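Local coordinates for alternansucrase (Leuconostoc mesenteroides, PDB 6HVG), which belongs to glycoside hydrolase family 70, pairing a TIM-barrel domain that is circularly permuted in this family with choline-binding-type repeats and a bound calcium ion, at residues A[745-751]-A[819-825]; A[850-854]-A[1041-1045]; A[253-257]-A[283-287]. All coordinates share one frame; numbering follows the deposited sequence.

Contact 1 (A[745-751]-A[819-825]); sequences NYSFVRA and DTVPRVY
Arg823 runs alongside Tyr746 and Phe748 and points the same way as both. A bend in its chain (chi3 67°) turns the guanidinium so that Tyr746 CE2 sits over the centre of one face, 3.7 Å from Arg823 CZ, the two planes 59° apart. Its NH2 lies over a face of the Phe748 ring, 3.5 Å from CD1 and toward the rim, while NH1 makes a salt bridge with Glu1083. Arg750 meets Tyr825 differently: the ring turns its edge to a face of the guanidinium, close to perpendicular at 84°, with Tyr825 CE2 3.6 Å from Arg750 NH1. Salt bridges to Asp828 and Glu832 hold that guanidinium in place. At the other end Thr820 OG1 donates to Asn745 OD1 (2.8 Å) from above the amide carbonyl plane, and Asn745 ND2 reaches Asp819 O. Between these ends runs the backbone ladder of parallel strands, including Arg823 N to Ser747 O at 2.7 Å; beyond it, a water joins Arg823 NE to Arg750 O. Strands 745-747 and 821-825 are adjacent staves of the eight-stranded barrel, flanked by strands 678-679 and 1045-1047, with helix 807-814 packing on Ser747 and Val749.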
loop_
_atom_site.group_PDB
_atom_site.type_symbol
_atom_site.label_atom_id
_atom_site.label_comp_id
_atom_site.label_asym_id
_atom_site.label_seq_id
_atom_site.Cartn_x
_atom_site.Cartn_y
_atom_site.Cartn_z
ATOM N N ASN A 745 -1.261 26.335 -12.261
ATOM C CA ASN A 745 -0.848 24.971 -11.959
ATOM C C ASN A 745 0.564 24.593 -12.404
ATOM O O ASN A 745 1.109 25.195 -13.309
ATOM C CB ASN A 745 -1.811 24.014 -12.636
ATOM C CG ASN A 745 -1.644 23.991 -14.142
ATOM O OD1 ASN A 745 -0.973 23.129 -14.703
ATOM N ND2 ASN A 745 -2.241 24.958 -14.799
ATOM N N TYR A 746 1.125 23.566 -11.767
ATOM C CA TYR A 746 2.327 22.890 -12.274
ATOM C C TYR A 746 1.950 21.533 -12.824
ATOM O O TYR A 746 0.933 20.984 -12.446
ATOM C CB TYR A 746 3.402 22.755 -11.202
ATOM C CG TYR A 746 3.201 21.679 -10.162
ATOM C CD1 TYR A 746 2.371 21.875 -9.067
ATOM C CD2 TYR A 746 3.873 20.471 -10.257
ATOM C CE1 TYR A 746 2.197 20.881 -8.101
ATOM C CE2 TYR A 746 3.719 19.479 -9.305
ATOM C CZ TYR A 746 2.887 19.688 -8.217
ATOM O OH TYR A 746 2.742 18.696 -7.260
ATOM N N SER A 747 2.741 21.010 -13.752
ATOM C CA SER A 747 2.424 19.724 -14.388
ATOM C C SER A 747 3.672 18.946 -14.648
ATOM O O SER A 747 4.737 19.529 -14.815
ATOM C CB SER A 747 1.651 19.930 -15.713
ATOM O OG SER A 747 2.289 20.856 -16.565
ATOM N N PHE A 748 3.541 17.629 -14.704
ATOM C CA PHE A 748 4.697 16.769 -14.927
ATOM C C PHE A 748 4.327 15.502 -15.651
ATOM O O PHE A 748 3.170 15.153 -15.728
ATOM C CB PHE A 748 5.360 16.418 -13.595
ATOM C CG PHE A 748 4.434 15.781 -12.604
ATOM C CD1 PHE A 748 3.705 16.556 -11.707
ATOM C CD2 PHE A 748 4.298 14.415 -12.553
ATOM C CE1 PHE A 748 2.846 15.987 -10.792
ATOM C CE2 PHE A 748 3.445 13.832 -11.635
ATOM C CZ PHE A 748 2.718 14.619 -10.758
ATOM N N VAL A 749 5.344 14.829 -16.184
ATOM C CA VAL A 749 5.193 13.515 -16.806
ATOM C C VAL A 749 5.510 12.428 -15.792
ATOM O O VAL A 749 4.799 11.440 -15.699
ATOM C CB VAL A 749 6.120 13.365 -18.015
ATOM C CG1 VAL A 749 5.954 11.996 -18.653
ATOM C CG2 VAL A 749 5.819 14.467 -19.037
ATOM N N ARG A 750 6.580 12.617 -15.028
ATOM C CA ARG A 750 6.953 11.679 -13.963
ATOM C C ARG A 750 7.417 12.444 -12.751
ATOM O O ARG A 750 7.704 13.630 -12.833
ATOM C CB ARG A 750 8.075 10.713 -14.416
ATOM C CG ARG A 750 7.659 9.797 -15.550
ATOM C CD ARG A 750 8.384 8.467 -15.517
ATOM N NE ARG A 750 9.822 8.639 -15.696
ATOM C CZ ARG A 750 10.764 8.177 -14.888
ATOM N NH1 ARG A 750 10.474 7.478 -13.802
ATOM N NH2 ARG A 750 12.025 8.424 -15.180
ATOM N N ALA A 751 7.495 11.751 -11.621
ATOM C CA ALA A 751 7.957 12.352 -10.385
ATOM C C ALA A 751 8.755 11.357 -9.565
ATOM O O ALA A 751 8.779 10.172 -9.874
ATOM C CB ALA A 751 6.768 12.883 -9.603
ATOM N N ASP A 819 -0.296 28.088 -20.097
ATOM C CA ASP A 819 -0.975 28.078 -18.800
ATOM C C ASP A 819 -0.593 26.856 -17.952
ATOM O O ASP A 819 -1.450 26.078 -17.539
ATOM C CB ASP A 819 -2.503 28.179 -18.980
ATOM C CG ASP A 819 -2.965 29.568 -19.388
ATOM O OD1 ASP A 819 -2.418 30.569 -18.860
ATOM O OD2 ASP A 819 -3.903 29.672 -20.224
ATOM N N THR A 820 0.699 26.701 -17.713
ATOM C CA THR A 820 1.220 25.744 -16.737
ATOM C C THR A 820 2.660 26.118 -16.376
ATOM O O THR A 820 3.362 26.710 -17.204
ATOM C CB THR A 820 1.198 24.286 -17.280
ATOM O OG1 THR A 820 1.361 23.358 -16.199
ATOM C CG2 THR A 820 2.305 24.034 -18.284
ATOM N N VAL A 821 3.091 25.766 -15.167
ATOM C CA VAL A 821 4.503 25.720 -14.852
ATOM C C VAL A 821 4.962 24.274 -14.973
ATOM O O VAL A 821 4.651 23.451 -14.120
ATOM C CB VAL A 821 4.793 26.189 -13.429
ATOM C CG1 VAL A 821 6.283 26.017 -13.124
ATOM C CG2 VAL A 821 4.336 27.628 -13.194
ATOM N N PRO A 822 5.674 23.927 -16.046
ATOM C CA PRO A 822 6.088 22.521 -16.152
ATOM C C PRO A 822 7.136 22.132 -15.119
ATOM O O PRO A 822 7.903 22.976 -14.683
ATOM C CB PRO A 822 6.657 22.425 -17.561
ATOM C CG PRO A 822 7.071 23.814 -17.886
ATOM C CD PRO A 822 6.067 24.708 -17.223
ATOM N N ARG A 823 7.124 20.870 -14.702
ATOM C CA ARG A 823 8.165 20.331 -13.849
ATOM C C ARG A 823 8.883 19.167 -14.516
ATOM O O ARG A 823 8.251 18.278 -15.094
ATOM C CB ARG A 823 7.613 19.879 -12.512
ATOM C CG ARG A 823 8.730 19.561 -11.530
ATOM C CD ARG A 823 8.202 19.264 -10.139
ATOM N NE ARG A 823 7.436 18.035 -10.130
ATOM C CZ ARG A 823 6.886 17.504 -9.054
ATOM N NH1 ARG A 823 7.034 18.094 -7.877
ATOM N NH2 ARG A 823 6.185 16.378 -9.174
ATOM N N VAL A 824 10.209 19.202 -14.423
ATOM C CA VAL A 824 11.060 18.203 -15.030
ATOM C C VAL A 824 11.697 17.303 -13.967
ATOM O O VAL A 824 12.245 17.782 -12.954
ATOM C CB VAL A 824 12.181 18.864 -15.847
ATOM C CG1 VAL A 824 13.064 17.803 -16.480
ATOM C CG2 VAL A 824 11.599 19.776 -16.914
ATOM N N TYR A 825 11.629 15.999 -14.209
ATOM C CA TYR A 825 12.074 15.005 -13.230
ATOM C C TYR A 825 13.521 14.623 -13.497
ATOM O O TYR A 825 13.861 14.154 -14.576
ATOM C CB TYR A 825 11.142 13.760 -13.288
ATOM C CG TYR A 825 11.541 12.601 -12.390
ATOM C CD1 TYR A 825 11.922 12.809 -11.075
ATOM C CD2 TYR A 825 11.552 11.286 -12.861
ATOM C CE1 TYR A 825 12.295 11.746 -10.261
ATOM C CE2 TYR A 825 11.908 10.221 -12.047
ATOM C CZ TYR A 825 12.283 10.458 -10.755
ATOM O OH TYR A 825 12.662 9.412 -9.955
HETATM O O HOH W 1 8.057 15.503 -15.684
HETATM O O HOH W 2 8.145 16.116 -11.915
#

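Contact 2 (A[850-854]-A[1041-1045]); sequences LLKAR and DSNVI
Leu851 makes the first touch from helix 844-857, its CD2 methyl lying 4.2 Å from Val1044 CG1 in a light apolar contact. Three residues on, Arg854 takes over as the main bridge. Its backbone N is bound to Leu850 O in the regular helical pattern. With CG anti to the backbone N (chi1 -170°) and the chain extended as far as NE, the guanidinium is carried well clear of the helix to the loop at 1041-1045.

The setting is the TIM barrel of a family 70 glycoside hydrolase. That loop leads from helix 1038-1041 into the parallel strand 1045-1047, and most strands of a separate ten-stranded antiparallel sheet are formed by the chain between the two segments, so the contact joins parts of the barrel on either side of a long excursion.

At its far end Arg854 grips one backbone oxygen with both terminal nitrogens. NH2 donates to Asp1041 O, in the plane of that carbonyl and with an N-H...O angle of 145°; NH1 adds a weak bond to the same atom at 3.1 Å. Val1044, running contrary to the arginine, sets its CG2 methyl against NH1. Asp1041 directs its carboxylate away from the guanidinium: OD1 stands 5.9 Å from Arg854 NH2, and OD2 accepts from the backbone N of Asp819. Arg854 NE makes a weak bond to Leu815 O, and its side chain also rests on Pro822 of strand 821-825.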
loop_
_atom_site.group_PDB
_atom_site.type_symbol
_atom_site.label_atom_id
_atom_site.label_comp_id
_atom_site.label_asym_id
_atom_site.label_seq_id
_atom_site.Cartn_x
_atom_site.Cartn_y
_atom_site.Cartn_z
ATOM N N LEU A 850 14.489 20.695 -26.101
ATOM C CA LEU A 850 13.146 21.224 -25.848
ATOM C C LEU A 850 13.184 22.350 -24.821
ATOM O O LEU A 850 12.498 23.366 -24.966
ATOM C CB LEU A 850 12.195 20.100 -25.393
ATOM C CG LEU A 850 11.794 19.107 -26.491
ATOM C CD1 LEU A 850 11.137 17.882 -25.876
ATOM C CD2 LEU A 850 10.876 19.724 -27.530
ATOM N N LEU A 851 13.999 22.154 -23.795
ATOM C CA LEU A 851 14.102 23.121 -22.700
ATOM C C LEU A 851 14.719 24.434 -23.139
ATOM O O LEU A 851 14.237 25.496 -22.742
ATOM C CB LEU A 851 14.897 22.539 -21.526
ATOM C CG LEU A 851 14.059 21.658 -20.604
ATOM C CD1 LEU A 851 14.946 20.768 -19.750
ATOM C CD2 LEU A 851 13.142 22.507 -19.740
ATOM N N LYS A 852 15.766 24.356 -23.954
ATOM C CA LYS A 852 16.423 25.553 -24.520
ATOM C C LYS A 852 15.567 26.238 -25.578
ATOM O O LYS A 852 15.534 27.479 -25.670
ATOM C CB LYS A 852 17.791 25.190 -25.089
ATOM C CG LYS A 852 18.798 24.861 -24.005
ATOM C CD LYS A 852 20.187 24.535 -24.532
ATOM C CE LYS A 852 20.298 23.069 -24.908
ATOM N NZ LYS A 852 21.656 22.641 -25.348
ATOM N N ALA A 853 14.864 25.426 -26.358
ATOM C CA ALA A 853 13.915 25.923 -27.351
ATOM C C ALA A 853 12.753 26.643 -26.677
ATOM O O ALA A 853 12.189 27.600 -27.233
ATOM C CB ALA A 853 13.391 24.769 -28.194
ATOM N N ARG A 854 12.386 26.188 -25.478
ATOM C CA ARG A 854 11.286 26.794 -24.744
ATOM C C ARG A 854 11.623 28.235 -24.380
ATOM O O ARG A 854 10.762 29.109 -24.446
ATOM C CB ARG A 854 10.945 25.980 -23.500
ATOM C CG ARG A 854 9.656 26.393 -22.790
ATOM C CD ARG A 854 9.370 25.528 -21.551
ATOM N NE ARG A 854 8.042 25.810 -20.996
ATOM C CZ ARG A 854 7.772 26.740 -20.074
ATOM N NH1 ARG A 854 8.731 27.498 -19.535
ATOM N NH2 ARG A 854 6.529 26.920 -19.666
ATOM N N ASP A 1041 4.027 31.243 -16.777
ATOM C CA ASP A 1041 4.383 30.221 -17.760
ATOM C C ASP A 1041 5.867 30.227 -18.115
ATOM O O ASP A 1041 6.394 29.230 -18.611
ATOM C CB ASP A 1041 3.575 30.384 -19.043
ATOM C CG ASP A 1041 2.084 30.115 -18.858
ATOM O OD1 ASP A 1041 1.652 29.722 -17.743
ATOM O OD2 ASP A 1041 1.334 30.324 -19.846
ATOM N N SER A 1042 6.547 31.343 -17.866
ATOM C CA SER A 1042 7.980 31.450 -18.142
ATOM C C SER A 1042 8.856 30.714 -17.134
ATOM O O SER A 1042 10.073 30.671 -17.301
ATOM C CB SER A 1042 8.391 32.917 -18.209
ATOM O OG SER A 1042 7.565 33.621 -19.133
ATOM N N ASN A 1043 8.248 30.148 -16.089
ATOM C CA ASN A 1043 8.973 29.361 -15.101
ATOM C C ASN A 1043 9.045 27.895 -15.436
ATOM O O ASN A 1043 8.218 27.374 -16.151
ATOM C CB ASN A 1043 8.330 29.513 -13.741
ATOM C CG ASN A 1043 8.533 30.887 -13.175
ATOM O OD1 ASN A 1043 9.591 31.180 -12.616
ATOM N ND2 ASN A 1043 7.532 31.754 -13.336
ATOM N N VAL A 1044 10.086 27.242 -14.940
ATOM C CA VAL A 1044 10.229 25.790 -15.021
ATOM C C VAL A 1044 10.802 25.299 -13.698
ATOM O O VAL A 1044 11.835 25.810 -13.235
ATOM C CB VAL A 1044 11.183 25.378 -16.141
ATOM C CG1 VAL A 1044 11.320 23.868 -16.168
ATOM C CG2 VAL A 1044 10.699 25.900 -17.475
ATOM N N ILE A 1045 10.149 24.309 -13.100
ATOM C CA ILE A 1045 10.653 23.693 -11.875
ATOM C C ILE A 1045 11.419 22.442 -12.233
ATOM O O ILE A 1045 11.005 21.696 -13.108
ATOM C CB ILE A 1045 9.515 23.292 -10.929
ATOM C CG1 ILE A 1045 8.638 24.496 -10.602
ATOM C CG2 ILE A 1045 10.074 22.729 -9.636
ATOM C CD1 ILE A 1045 7.341 24.132 -9.941
#

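Contact 3 (A[253-257]-A[283-287]); sequences GNLQY and TGNAV
Gln256 and Asn285 run alongside each other with their ends in the same direction, and their amides are joined by a hydrogen bond from Gln256 NE2 to Asn285 OD1 at 2.9 Å. The donor approaches almost straight in line with the acceptor carbonyl, and the two amide planes, only 15° apart, are nearly coplanar. Asn254 comes to the same amide at a slant, its own plane turned 64° away. Its OD1 is 2.7 Å from Asn285 ND2, but the angle is too poor for a hydrogen bond. Beside these amides the backbone adds a bond from Ala286 N to Leu255 O (3.2 Å), and Leu255 CB packs on Ala286 CB at 3.9 Å.

A second shell sets these groups in position. Thr283 OG1 accepts from Asn285 N (2.9 Å), forming an ST turn, which probably steadies the backbone at the asparagine. Gly284, within that turn, has backbone angles at which a CB would jam against the preceding carbonyl oxygen. From outside both segments, Tyr227 OH hydrogen-bonds to Gln256 OE1. Further out, a water accepts from Tyr257 N and lies 3.0 Å from Gly284 O. Strand 254-256 pairs with 249-251 in a two-stranded hairpin, whereas Ala286 enters the four-stranded sheet through strand 286-293, so the contact joins them past the intervening pair 268-270/277-279 within the choline-binding-type repeats.

No charged side chain takes part in the pairing: it rests on neutral amides and backbone groups, and because the Gln256 amide is engaged at both its oxygen and its nitrogen, its rotation is probably well determined.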
loop_
_atom_site.group_PDB
_atom_site.type_symbol
_atom_site.label_atom_id
_atom_site.label_comp_id
_atom_site.label_asym_id
_atom_site.label_seq_id
_atom_site.Cartn_x
_atom_site.Cartn_y
_atom_site.Cartn_z
ATOM N N GLY A 253 -2.018 -45.303 -2.890
ATOM C CA GLY A 253 -3.052 -45.578 -1.878
ATOM C C GLY A 253 -4.444 -45.034 -2.194
ATOM O O GLY A 253 -5.307 -45.032 -1.336
ATOM N N ASN A 254 -4.683 -44.630 -3.443
ATOM C CA ASN A 254 -5.962 -44.061 -3.877
ATOM C C ASN A 254 -6.624 -45.022 -4.842
ATOM O O ASN A 254 -5.963 -45.538 -5.740
ATOM C CB ASN A 254 -5.772 -42.731 -4.595
ATOM C CG ASN A 254 -5.313 -41.628 -3.672
ATOM O OD1 ASN A 254 -5.922 -40.563 -3.616
ATOM N ND2 ASN A 254 -4.242 -41.872 -2.946
ATOM N N LEU A 255 -7.919 -45.256 -4.671
ATOM C CA LEU A 255 -8.663 -46.137 -5.567
ATOM C C LEU A 255 -9.244 -45.286 -6.683
ATOM O O LEU A 255 -9.870 -44.264 -6.422
ATOM C CB LEU A 255 -9.771 -46.837 -4.811
ATOM C CG LEU A 255 -10.604 -47.900 -5.528
ATOM C CD1 LEU A 255 -9.709 -48.992 -6.132
ATOM C CD2 LEU A 255 -11.613 -48.537 -4.572
ATOM N N GLN A 256 -8.964 -45.656 -7.934
ATOM C CA GLN A 256 -9.461 -44.912 -9.094
ATOM C C GLN A 256 -9.964 -45.830 -10.224
ATOM O O GLN A 256 -9.574 -46.994 -10.316
ATOM C CB GLN A 256 -8.361 -43.986 -9.590
ATOM C CG GLN A 256 -8.032 -42.862 -8.603
ATOM C CD GLN A 256 -6.686 -42.217 -8.822
ATOM O OE1 GLN A 256 -5.841 -42.711 -9.587
ATOM N NE2 GLN A 256 -6.463 -41.096 -8.131
ATOM N N TYR A 257 -10.872 -45.323 -11.060
ATOM C CA TYR A 257 -11.389 -46.111 -12.193
ATOM C C TYR A 257 -10.986 -45.529 -13.533
ATOM O O TYR A 257 -10.921 -44.324 -13.698
ATOM C CB TYR A 257 -12.903 -46.221 -12.149
ATOM C CG TYR A 257 -13.382 -47.170 -13.207
ATOM C CD1 TYR A 257 -13.200 -48.526 -13.043
ATOM C CD2 TYR A 257 -13.968 -46.724 -14.388
ATOM C CE1 TYR A 257 -13.609 -49.429 -13.996
ATOM C CE2 TYR A 257 -14.373 -47.617 -15.351
ATOM C CZ TYR A 257 -14.196 -48.965 -15.143
ATOM O OH TYR A 257 -14.583 -49.835 -16.135
ATOM N N THR A 283 -10.023 -35.126 -7.852
ATOM C CA THR A 283 -9.021 -36.132 -7.566
ATOM C C THR A 283 -9.329 -37.421 -8.304
ATOM O O THR A 283 -8.417 -38.103 -8.784
ATOM C CB THR A 283 -8.956 -36.455 -6.061
ATOM O OG1 THR A 283 -10.150 -37.132 -5.670
ATOM C CG2 THR A 283 -8.804 -35.184 -5.217
ATOM N N GLY A 284 -10.611 -37.755 -8.390
ATOM C CA GLY A 284 -11.018 -39.041 -8.937
ATOM C C GLY A 284 -10.932 -40.153 -7.922
ATOM O O GLY A 284 -11.040 -41.302 -8.286
ATOM N N ASN A 285 -10.772 -39.812 -6.640
ATOM C CA ASN A 285 -10.631 -40.821 -5.587
ATOM C C ASN A 285 -11.978 -41.344 -5.101
ATOM O O ASN A 285 -12.974 -40.616 -5.084
ATOM C CB ASN A 285 -9.853 -40.234 -4.409
ATOM C CG ASN A 285 -8.478 -39.724 -4.806
ATOM O OD1 ASN A 285 -7.887 -40.169 -5.781
ATOM N ND2 ASN A 285 -7.954 -38.801 -4.036
ATOM N N ALA A 286 -12.009 -42.625 -4.734
ATOM C CA ALA A 286 -13.227 -43.253 -4.241
ATOM C C ALA A 286 -13.673 -42.608 -2.942
ATOM O O ALA A 286 -12.851 -42.366 -2.065
ATOM C CB ALA A 286 -13.016 -44.742 -4.037
ATOM N N VAL A 287 -14.969 -42.323 -2.849
ATOM C CA VAL A 287 -15.550 -41.694 -1.682
ATOM C C VAL A 287 -16.985 -42.128 -1.528
ATOM O O VAL A 287 -17.650 -42.507 -2.494
ATOM C CB VAL A 287 -15.520 -40.166 -1.769
ATOM C CG1 VAL A 287 -14.098 -39.648 -1.674
ATOM C CG2 VAL A 287 -16.195 -39.686 -3.057
HETATM O O HOH W 3 -10.948 -42.315 -11.112
#

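In the fold
From the N terminus, contact 3 comes first, closing a short loop of 25 residues within the repeat region. Much later, contact 1 closes a loop of 67 residues, rich in helix and without strand, by setting two barrel strands together. Contact 2 then closes the longest loop, 186 residues that include much of the ten-stranded antiparallel sheet. All three are in series; none nests or crosses. Contacts 1 and 2 nevertheless adjoin in space, their centres 11 Å apart, with the backbone of 819-825 bonded to 1041-1045, so they tie consecutive strands and a helix of one barrel. Contact 3 stands alone, its centre about 65 Å from that of contact 1, across the chain's centre.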